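Local coordinates for tail component (Lactobacillus phage J-1, PDB 5LY8), which probably helps the phage recognise its host by binding cell-surface carbohydrate, through binding modules such as this one in its distal tail protein, at residues A[29-34]-A[52-57]; A[100-105]-A[110-115]; A[204-209]-A[231-236]. All blocks are in the same frame, centred on the assembly; numbering follows the deposited sequence. Where two conformers were deposited one is given.

Contact 1: residues A[29-34]-A[52-57]; sequences VTLNNG and GPFGYA
At the outer border of the mixed sheet of this beta-sandwich, the turn after the short strand 30-31 meets the lead-in to a small hairpin formed by strands 54-57 and 60-63. Two points of touch join them, one polar and one apolar. Asn32 ND2 donates to Gly52 O at 3.0 Å, and the bond is nearly straight, with an N-H...O angle of 172°. The acceptor lies almost in the plane of the Asn32 amide, whereas the donor is tilted from the plane of the Gly52 carbonyl. The Asn32 side chain has CG beside its own backbone N (chi1 -61°), which carries the amide across to Gly52, ahead of the hairpin. Its OD1 meanwhile accepts from the backbone N of Ser77 in strand 73-81, and a backbone bond also pairs Asn32 with Ser77. The apolar touch is looser: Leu31 CD2 reaches the edge of the Phe54 ring, close to the ring plane, at 4.3 Å from Phe54 CD2. Phe54 also packs on Pro76 and Pro63, while Leu31 and Tyr56 both lean on Met78, so strand 73-81 provides a common support. Behind the contact, Thr30 OG1 donates to Asn33 OD1 at 2.6 Å, in the carbonyl plane and on a lone pair, closing the turn upon itself. With both ends of the Asn32 amide bonded to backbone, its rotation is fixed, and the amide joins Gly52 to strand 73-81 through one planar group, beside a slight Leu31-Phe54 touch.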
loop_
_atom_site.group_PDB
_atom_site.type_symbol
_atom_site.label_atom_id
_atom_site.label_comp_id
_atom_site.label_asym_id
_atom_site.label_seq_id
_atom_site.Cartn_x
_atom_site.Cartn_y
_atom_site.Cartn_z
ATOM N N VAL A 29 0.114 13.246 9.811
ATOM C CA VAL A 29 -0.647 12.530 8.789
ATOM C C VAL A 29 -2.006 13.176 8.599
ATOM O O VAL A 29 -2.480 13.931 9.473
ATOM C CB VAL A 29 -0.834 11.024 9.121
ATOM C CG1 VAL A 29 0.489 10.289 9.155
ATOM C CG2 VAL A 29 -1.641 10.800 10.402
ATOM N N THR A 30 -2.666 12.852 7.472
ATOM C CA THR A 30 -4.020 13.306 7.223
ATOM C C THR A 30 -4.909 12.118 6.933
ATOM O O THR A 30 -4.481 11.140 6.302
ATOM C CB THR A 30 -4.077 14.393 6.168
ATOM O OG1 THR A 30 -3.484 13.901 4.989
ATOM C CG2 THR A 30 -3.384 15.678 6.609
ATOM N N LEU A 31 -6.141 12.202 7.391
ATOM C CA LEU A 31 -7.112 11.142 7.269
ATOM C C LEU A 31 -8.054 11.362 6.132
ATOM O O LEU A 31 -8.546 12.472 5.932
ATOM C CB LEU A 31 -7.911 11.042 8.580
ATOM C CG LEU A 31 -7.068 10.760 9.835
ATOM C CD1 LEU A 31 -7.855 11.064 11.125
ATOM C CD2 LEU A 31 -6.486 9.343 9.803
ATOM N N ASN A 32 -8.325 10.296 5.367
ATOM C CA ASN A 32 -9.355 10.308 4.342
ATOM C C ASN A 32 -9.244 11.434 3.306
ATOM O O ASN A 32 -10.273 11.935 2.826
ATOM C CB ASN A 32 -10.739 10.290 5.019
ATOM C CG ASN A 32 -10.895 9.040 5.835
ATOM O OD1 ASN A 32 -10.487 7.957 5.394
ATOM N ND2 ASN A 32 -11.540 9.134 6.981
ATOM N N ASN A 33 -8.015 11.762 2.883
ATOM C CA ASN A 33 -7.829 12.818 1.885
ATOM C C ASN A 33 -6.610 12.533 1.009
ATOM O O ASN A 33 -5.892 13.470 0.604
ATOM C CB ASN A 33 -7.717 14.187 2.591
ATOM C CG ASN A 33 -6.414 14.368 3.337
ATOM O OD1 ASN A 33 -5.730 13.397 3.692
ATOM N ND2 ASN A 33 -5.980 15.615 3.509
ATOM N N GLY A 34 -6.374 11.257 0.722
ATOM C CA GLY A 34 -5.235 10.865 -0.086
ATOM C C GLY A 34 -5.597 10.443 -1.487
ATOM O O GLY A 34 -6.631 10.842 -2.029
ATOM N N GLY A 52 -14.220 6.991 7.293
ATOM C CA GLY A 52 -14.214 6.193 8.501
ATOM C C GLY A 52 -12.914 6.254 9.273
ATOM O O GLY A 52 -11.912 6.790 8.812
ATOM N N PRO A 53 -12.928 5.687 10.483
ATOM C CA PRO A 53 -11.768 5.786 11.369
ATOM C C PRO A 53 -10.868 4.554 11.367
ATOM O O PRO A 53 -11.219 3.487 10.865
ATOM C CB PRO A 53 -12.442 5.908 12.747
ATOM C CG PRO A 53 -13.609 5.020 12.629
ATOM C CD PRO A 53 -14.095 5.113 11.186
ATOM N N PHE A 54 -9.727 4.704 12.029
ATOM C CA PHE A 54 -8.878 3.610 12.462
ATOM C C PHE A 54 -9.003 3.562 13.968
ATOM O O PHE A 54 -8.936 4.619 14.609
ATOM C CB PHE A 54 -7.403 3.876 12.166
ATOM C CG PHE A 54 -7.042 3.885 10.706
ATOM C CD1 PHE A 54 -6.628 2.719 10.071
ATOM C CD2 PHE A 54 -7.077 5.067 9.974
ATOM C CE1 PHE A 54 -6.303 2.731 8.709
ATOM C CE2 PHE A 54 -6.745 5.085 8.625
ATOM C CZ PHE A 54 -6.346 3.921 8.002
ATOM N N GLY A 55 -9.111 2.370 14.521
ATOM C CA GLY A 55 -9.019 2.213 15.971
ATOM C C GLY A 55 -7.616 1.738 16.320
ATOM O O GLY A 55 -7.043 0.944 15.568
ATOM N N TYR A 56 -7.012 2.229 17.417
ATOM C CA TYR A 56 -5.661 1.810 17.780
ATOM C C TYR A 56 -5.659 0.993 19.053
ATOM O O TYR A 56 -6.223 1.433 20.055
ATOM C CB TYR A 56 -4.719 3.005 17.912
ATOM C CG TYR A 56 -4.758 3.900 16.705
ATOM C CD1 TYR A 56 -4.143 3.525 15.519
ATOM C CD2 TYR A 56 -5.456 5.108 16.729
ATOM C CE1 TYR A 56 -4.248 4.308 14.379
ATOM C CE2 TYR A 56 -5.591 5.885 15.586
ATOM C CZ TYR A 56 -4.979 5.484 14.413
ATOM O OH TYR A 56 -5.054 6.265 13.287
ATOM N N ALA A 57 -5.050 -0.199 19.027
ATOM C CA ALA A 57 -4.884 -1.015 20.231
ATOM C C ALA A 57 -3.622 -1.831 20.094
ATOM O O ALA A 57 -3.375 -2.399 19.039
ATOM C CB ALA A 57 -6.076 -1.941 20.386
#

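Contact 2: residues A[100-105]-A[110-115]; sequences VNVGTN and GRFEFN
Glu113 OE2 is gripped by two nitrogens of Arg111: NE and NH2 each lie 2.9 Å away, side-on, with the oxygen almost in the guanidinium plane. Both meet OE2 on its anti side, and the backbone N of Phe38 binds it as well. This salt bridge belongs to strand 110-118 of a jelly-roll-like beta-sandwich, as expected of the concanavalin clan, and it lies on the face turned away from strand 94-103, where the chain at Ala37 and Phe38 covers it. The other carboxylate oxygen, Glu113 OE1, takes a nearly straight bond from Asn115 ND2 at 2.9 Å and a further one from the backbone N of Ala37. With so many donors around it, the buried carboxylate is probably held in its charged form.

The opposite face of the same strand packs across the sandwich on strand 94-103, whose segment 100-103 runs nearly antiparallel to it at an axis distance of 9.9 Å. Val100 divides its two methyls between two rings. Its CG2 approaches Phe112 obliquely, 3.9 Å from CE2, and Val102 CG1 comes to the edge of that ring near its plane. Phe112 has CG between its backbone N and carbonyl carbon (chi1 64°), a setting that stands the ring up from its strand toward the valines; Ile224, Phe213 and Trp222 pack round it. Beyond the valines the segment runs on to Asn105, a residue of the magnesium site that includes Asp130. Phe114, which also meets Trp226, receives the other methyl of Val100 at the edge of its ring: Val100 CG1 lies 3.7 Å from Phe114 CZ.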
loop_
_atom_site.group_PDB
_atom_site.type_symbol
_atom_site.label_atom_id
_atom_site.label_comp_id
_atom_site.label_asym_id
_atom_site.label_seq_id
_atom_site.Cartn_x
_atom_site.Cartn_y
_atom_site.Cartn_z
ATOM N N VAL A 100 1.494 -5.697 8.015
ATOM C CA VAL A 100 0.067 -5.974 8.164
ATOM C C VAL A 100 -0.118 -7.389 8.703
ATOM O O VAL A 100 0.779 -8.241 8.623
ATOM C CB VAL A 100 -0.703 -5.838 6.811
ATOM C CG1 VAL A 100 -0.689 -4.394 6.306
ATOM C CG2 VAL A 100 -0.148 -6.790 5.740
ATOM N N ASN A 101 -1.308 -7.644 9.226
ATOM C CA ASN A 101 -1.748 -8.982 9.529
ATOM C C ASN A 101 -3.056 -9.106 8.750
ATOM O O ASN A 101 -3.942 -8.254 8.872
ATOM C CB ASN A 101 -1.948 -9.186 11.018
ATOM C CG ASN A 101 -2.356 -10.605 11.363
ATOM O OD1 ASN A 101 -1.557 -11.403 11.893
ATOM N ND2 ASN A 101 -3.568 -10.951 11.118
ATOM N N VAL A 102 -3.141 -10.129 7.913
ATOM C CA VAL A 102 -4.299 -10.200 7.060
ATOM C C VAL A 102 -4.748 -11.641 6.941
ATOM O O VAL A 102 -3.921 -12.566 6.939
ATOM C CB VAL A 102 -3.999 -9.434 5.706
ATOM C CG1 VAL A 102 -2.767 -9.961 4.960
ATOM C CG2 VAL A 102 -5.232 -9.330 4.808
ATOM N N GLY A 103 -6.060 -11.828 6.950
ATOM C CA GLY A 103 -6.661 -13.145 6.835
ATOM C C GLY A 103 -7.969 -13.029 6.098
ATOM O O GLY A 103 -8.622 -12.003 6.170
ATOM N N THR A 104 -8.375 -14.132 5.411
ATOM C CA THR A 104 -9.631 -14.067 4.674
ATOM C C THR A 104 -10.338 -15.430 4.712
ATOM O O THR A 104 -9.830 -16.432 5.248
ATOM C CB THR A 104 -9.406 -13.455 3.253
ATOM O OG1 THR A 104 -10.664 -13.188 2.587
ATOM C CG2 THR A 104 -8.515 -14.323 2.347
ATOM N N ASN A 105 -11.442 -15.414 4.009
ATOM C CA ASN A 105 -12.326 -16.579 3.983
ATOM C C ASN A 105 -13.203 -16.451 2.784
ATOM O O ASN A 105 -13.193 -15.433 2.073
ATOM C CB ASN A 105 -13.124 -16.910 5.258
ATOM C CG ASN A 105 -12.473 -17.302 6.545
ATOM O OD1 ASN A 105 -12.818 -16.761 7.596
ATOM N ND2 ASN A 105 -11.786 -18.433 6.548
ATOM N N GLY A 110 -12.096 -7.829 0.718
ATOM C CA GLY A 110 -11.359 -6.688 1.235
ATOM C C GLY A 110 -10.218 -6.344 0.324
ATOM O O GLY A 110 -9.827 -7.138 -0.529
ATOM N N ARG A 111 -9.675 -5.149 0.507
ATOM C CA ARG A 111 -8.559 -4.656 -0.290
ATOM C C ARG A 111 -7.723 -3.745 0.574
ATOM O O ARG A 111 -8.269 -3.010 1.399
ATOM C CB ARG A 111 -9.106 -3.856 -1.514
ATOM C CG ARG A 111 -8.076 -3.083 -2.318
ATOM C CD ARG A 111 -8.752 -2.326 -3.474
ATOM N NE ARG A 111 -7.757 -1.760 -4.391
ATOM C CZ ARG A 111 -7.170 -2.419 -5.368
ATOM N NH1 ARG A 111 -7.508 -3.680 -5.627
ATOM N NH2 ARG A 111 -6.228 -1.839 -6.086
ATOM N N PHE A 112 -6.399 -3.728 0.335
ATOM C CA PHE A 112 -5.579 -2.625 0.815
ATOM C C PHE A 112 -4.695 -2.129 -0.298
ATOM O O PHE A 112 -4.354 -2.880 -1.217
ATOM C CB PHE A 112 -4.777 -2.906 2.101
ATOM C CG PHE A 112 -3.715 -3.967 2.051
ATOM C CD1 PHE A 112 -2.547 -3.775 1.322
ATOM C CD2 PHE A 112 -3.809 -5.097 2.849
ATOM C CE1 PHE A 112 -1.536 -4.741 1.325
ATOM C CE2 PHE A 112 -2.770 -6.029 2.896
ATOM C CZ PHE A 112 -1.633 -5.834 2.153
ATOM N N GLU A 113 -4.363 -0.838 -0.224
ATOM C CA GLU A 113 -3.397 -0.186 -1.098
ATOM C C GLU A 113 -2.373 0.520 -0.255
ATOM O O GLU A 113 -2.734 1.241 0.683
ATOM C CB GLU A 113 -4.055 0.842 -2.026
ATOM C CG GLU A 113 -4.987 0.229 -3.049
ATOM C CD GLU A 113 -5.609 1.232 -3.994
ATOM O OE1 GLU A 113 -5.274 2.444 -3.926
ATOM O OE2 GLU A 113 -6.466 0.793 -4.805
ATOM N N PHE A 114 -1.096 0.357 -0.619
ATOM C CA PHE A 114 0.005 1.170 -0.110
ATOM C C PHE A 114 0.553 1.897 -1.335
ATOM O O PHE A 114 1.101 1.267 -2.253
ATOM C CB PHE A 114 1.067 0.348 0.612
ATOM C CG PHE A 114 0.542 -0.219 1.912
ATOM C CD1 PHE A 114 0.243 0.614 2.971
ATOM C CD2 PHE A 114 0.296 -1.573 2.051
ATOM C CE1 PHE A 114 -0.277 0.098 4.170
ATOM C CE2 PHE A 114 -0.208 -2.097 3.259
ATOM C CZ PHE A 114 -0.477 -1.253 4.314
ATOM N N ASN A 115 0.351 3.226 -1.364
ATOM C CA ASN A 115 0.618 4.053 -2.528
ATOM C C ASN A 115 1.631 5.125 -2.277
ATOM O O ASN A 115 1.650 5.726 -1.195
ATOM C CB ASN A 115 -0.709 4.753 -2.928
ATOM C CG ASN A 115 -1.795 3.784 -3.298
ATOM O OD1 ASN A 115 -1.507 2.650 -3.674
ATOM N ND2 ASN A 115 -3.050 4.185 -3.173
#

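Contact 3: residues A[204-209]-A[231-236]; sequences VPIDGW and FEWINV
Ile206 points its CB toward strand 231-234, and from there its longer branch runs out along two aromatic side chains, CG1 by Trp233 and CD1 by Phe231. CG1 meets the indole of Trp233 first, 4.0 Å from CH2, the two side chains lying alongside one another and pointing opposite ways. The chain stays extended beyond CG1 (chi2 162°), which carries CD1 on to Phe231. There the methyl sits obliquely to the ring and bears on two adjacent carbons, at 3.5 Å from CE1 and 3.6 Å from CZ of Phe231. The two aromatics are themselves packed edge to face: CE2 of Phe231 stands 3.7 Å above the plane of the Trp233 ring, over its centre. Trp233 is further held by NE1, which donates to Pro83 O. Phe94 of strand 94-103 touches Ile206 and both aromatics. Just after Ile206, Asp207 and Gly208 both face Thr117, a classic beta bulge where strand 208-216 begins. The contact, apolar throughout and away from the metal sites, is interior packing of a beta-sandwich: aromatics of strand 223-238 in one sheet meet an isoleucine just ahead of strand 208-216 in the other.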
loop_
_atom_site.group_PDB
_atom_site.type_symbol
_atom_site.label_atom_id
_atom_site.label_comp_id
_atom_site.label_asym_id
_atom_site.label_seq_id
_atom_site.Cartn_x
_atom_site.Cartn_y
_atom_site.Cartn_z
ATOM N N VAL A 204 11.683 10.018 -12.036
ATOM C CA VAL A 204 10.326 10.316 -11.592
ATOM C C VAL A 204 10.305 10.554 -10.079
ATOM O O VAL A 204 10.743 9.686 -9.323
ATOM C CB VAL A 204 9.356 9.178 -12.003
ATOM C CG1 VAL A 204 7.943 9.437 -11.457
ATOM C CG2 VAL A 204 9.333 9.013 -13.527
ATOM N N PRO A 205 9.820 11.725 -9.628
ATOM C CA PRO A 205 9.832 12.014 -8.192
ATOM C C PRO A 205 8.632 11.485 -7.441
ATOM O O PRO A 205 7.609 11.107 -8.039
ATOM C CB PRO A 205 9.844 13.544 -8.146
ATOM C CG PRO A 205 9.256 13.978 -9.449
ATOM C CD PRO A 205 9.384 12.890 -10.427
ATOM N N ILE A 206 8.739 11.512 -6.119
ATOM C CA ILE A 206 7.639 11.232 -5.211
ATOM C C ILE A 206 7.592 12.311 -4.130
ATOM O O ILE A 206 8.631 12.888 -3.767
ATOM C CB ILE A 206 7.582 9.800 -4.623
ATOM C CG1 ILE A 206 8.846 9.486 -3.881
ATOM C CG2 ILE A 206 7.224 8.722 -5.699
ATOM C CD1 ILE A 206 8.682 8.323 -2.960
ATOM N N ASP A 207 6.392 12.568 -3.585
ATOM C CA ASP A 207 6.231 13.566 -2.531
ATOM C C ASP A 207 5.176 13.176 -1.497
ATOM O O ASP A 207 4.856 13.989 -0.635
ATOM C CB ASP A 207 5.907 14.968 -3.112
ATOM C CG ASP A 207 4.537 15.038 -3.790
ATOM O OD1 ASP A 207 3.755 14.104 -3.633
ATOM O OD2 ASP A 207 4.248 16.055 -4.463
ATOM N N GLY A 208 4.640 11.966 -1.563
ATOM C CA GLY A 208 3.590 11.605 -0.628
ATOM C C GLY A 208 3.295 10.136 -0.623
ATOM O O GLY A 208 3.723 9.387 -1.508
ATOM N N TRP A 209 2.530 9.729 0.402
ATOM C CA TRP A 209 2.081 8.345 0.511
ATOM C C TRP A 209 0.657 8.307 1.003
ATOM O O TRP A 209 0.235 9.212 1.736
ATOM C CB TRP A 209 3.002 7.532 1.451
ATOM C CG TRP A 209 2.988 7.996 2.882
ATOM C CD1 TRP A 209 3.761 8.974 3.433
ATOM C CD2 TRP A 209 2.162 7.492 3.942
ATOM N NE1 TRP A 209 3.464 9.120 4.767
ATOM C CE2 TRP A 209 2.480 8.227 5.102
ATOM C CE3 TRP A 209 1.166 6.501 4.026
ATOM C CZ2 TRP A 209 1.867 7.987 6.339
ATOM C CZ3 TRP A 209 0.535 6.290 5.242
ATOM C CH2 TRP A 209 0.925 6.992 6.390
ATOM N N PHE A 231 8.853 5.086 5.829
ATOM C CA PHE A 231 9.445 5.360 4.533
ATOM C C PHE A 231 10.853 5.854 4.805
ATOM O O PHE A 231 11.050 6.713 5.685
ATOM C CB PHE A 231 8.680 6.459 3.796
ATOM C CG PHE A 231 9.310 6.863 2.477
ATOM C CD1 PHE A 231 8.880 6.301 1.284
ATOM C CD2 PHE A 231 10.366 7.777 2.437
ATOM C CE1 PHE A 231 9.463 6.679 0.071
ATOM C CE2 PHE A 231 10.968 8.125 1.227
ATOM C CZ PHE A 231 10.505 7.596 0.055
ATOM N N GLU A 232 11.828 5.313 4.074
ATOM C CA GLU A 232 13.209 5.758 4.137
ATOM C C GLU A 232 13.782 6.035 2.782
ATOM O O GLU A 232 13.657 5.202 1.889
ATOM C CB GLU A 232 14.121 4.690 4.778
ATOM C CG GLU A 232 13.798 4.230 6.178
ATOM C CD GLU A 232 14.686 3.100 6.672
ATOM O OE1 GLU A 232 14.836 3.007 7.908
ATOM O OE2 GLU A 232 15.099 2.237 5.858
ATOM N N TRP A 233 14.502 7.151 2.663
ATOM C CA TRP A 233 15.361 7.371 1.520
ATOM C C TRP A 233 16.589 6.486 1.771
ATOM O O TRP A 233 17.060 6.420 2.909
ATOM C CB TRP A 233 15.812 8.826 1.441
ATOM C CG TRP A 233 14.708 9.778 1.103
ATOM C CD1 TRP A 233 14.195 10.751 1.907
ATOM C CD2 TRP A 233 13.978 9.843 -0.123
ATOM N NE1 TRP A 233 13.250 11.475 1.225
ATOM C CE2 TRP A 233 13.098 10.944 -0.025
ATOM C CE3 TRP A 233 14.037 9.130 -1.328
ATOM C CZ2 TRP A 233 12.230 11.306 -1.062
ATOM C CZ3 TRP A 233 13.156 9.475 -2.342
ATOM C CH2 TRP A 233 12.266 10.545 -2.197
ATOM N N ILE A 234 17.091 5.802 0.742
ATOM C CA ILE A 234 18.250 4.925 0.916
ATOM C C ILE A 234 19.349 5.288 -0.080
ATOM O O ILE A 234 19.093 5.986 -1.073
ATOM C CB ILE A 234 17.883 3.426 0.894
ATOM C CG1 ILE A 234 17.372 3.013 -0.487
ATOM C CG2 ILE A 234 16.914 3.033 2.048
ATOM C CD1 ILE A 234 16.985 1.548 -0.653
ATOM N N ASN A 235 20.591 4.869 0.226
ATOM C CA ASN A 235 21.765 5.164 -0.614
ATOM C C ASN A 235 21.861 6.689 -0.818
ATOM O O ASN A 235 21.942 7.159 -1.962
ATOM C CB ASN A 235 21.672 4.420 -1.974
ATOM C CG ASN A 235 21.450 2.937 -1.845
ATOM O OD1 ASN A 235 22.158 2.223 -1.120
ATOM N ND2 ASN A 235 20.445 2.450 -2.538
ATOM N N VAL A 236 21.727 7.462 0.294
ATOM C CA VAL A 236 21.735 8.929 0.202
ATOM C C VAL A 236 23.178 9.381 0.289
ATOM O O VAL A 236 23.824 9.203 1.338
ATOM C CB VAL A 236 20.885 9.682 1.259
ATOM C CG1 VAL A 236 20.877 11.192 0.964
ATOM C CG2 VAL A 236 19.461 9.144 1.339
#

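The three contacts come one after another along the chain. Contacts 2 and 3 both span the sandwich: strands 94-103 and 223-238 are neighbours in the six-stranded sheet, as are 110-118 and 208-216 in the mixed one. Their centres lie 23 Å apart, on opposite sides of the chain's centre, yet Trp209 CB packs on Asn115 O at 3.5 Å. Contact 1 is at the border of the mixed sheet, its centre 16 Å from that of contact 2, and Val29 CG1 touches Trp209 CZ2 at 3.9 Å. Two contacts thus join the sheets of the sandwich and one joins a hairpin to its edge, all within one carbohydrate-binding domain.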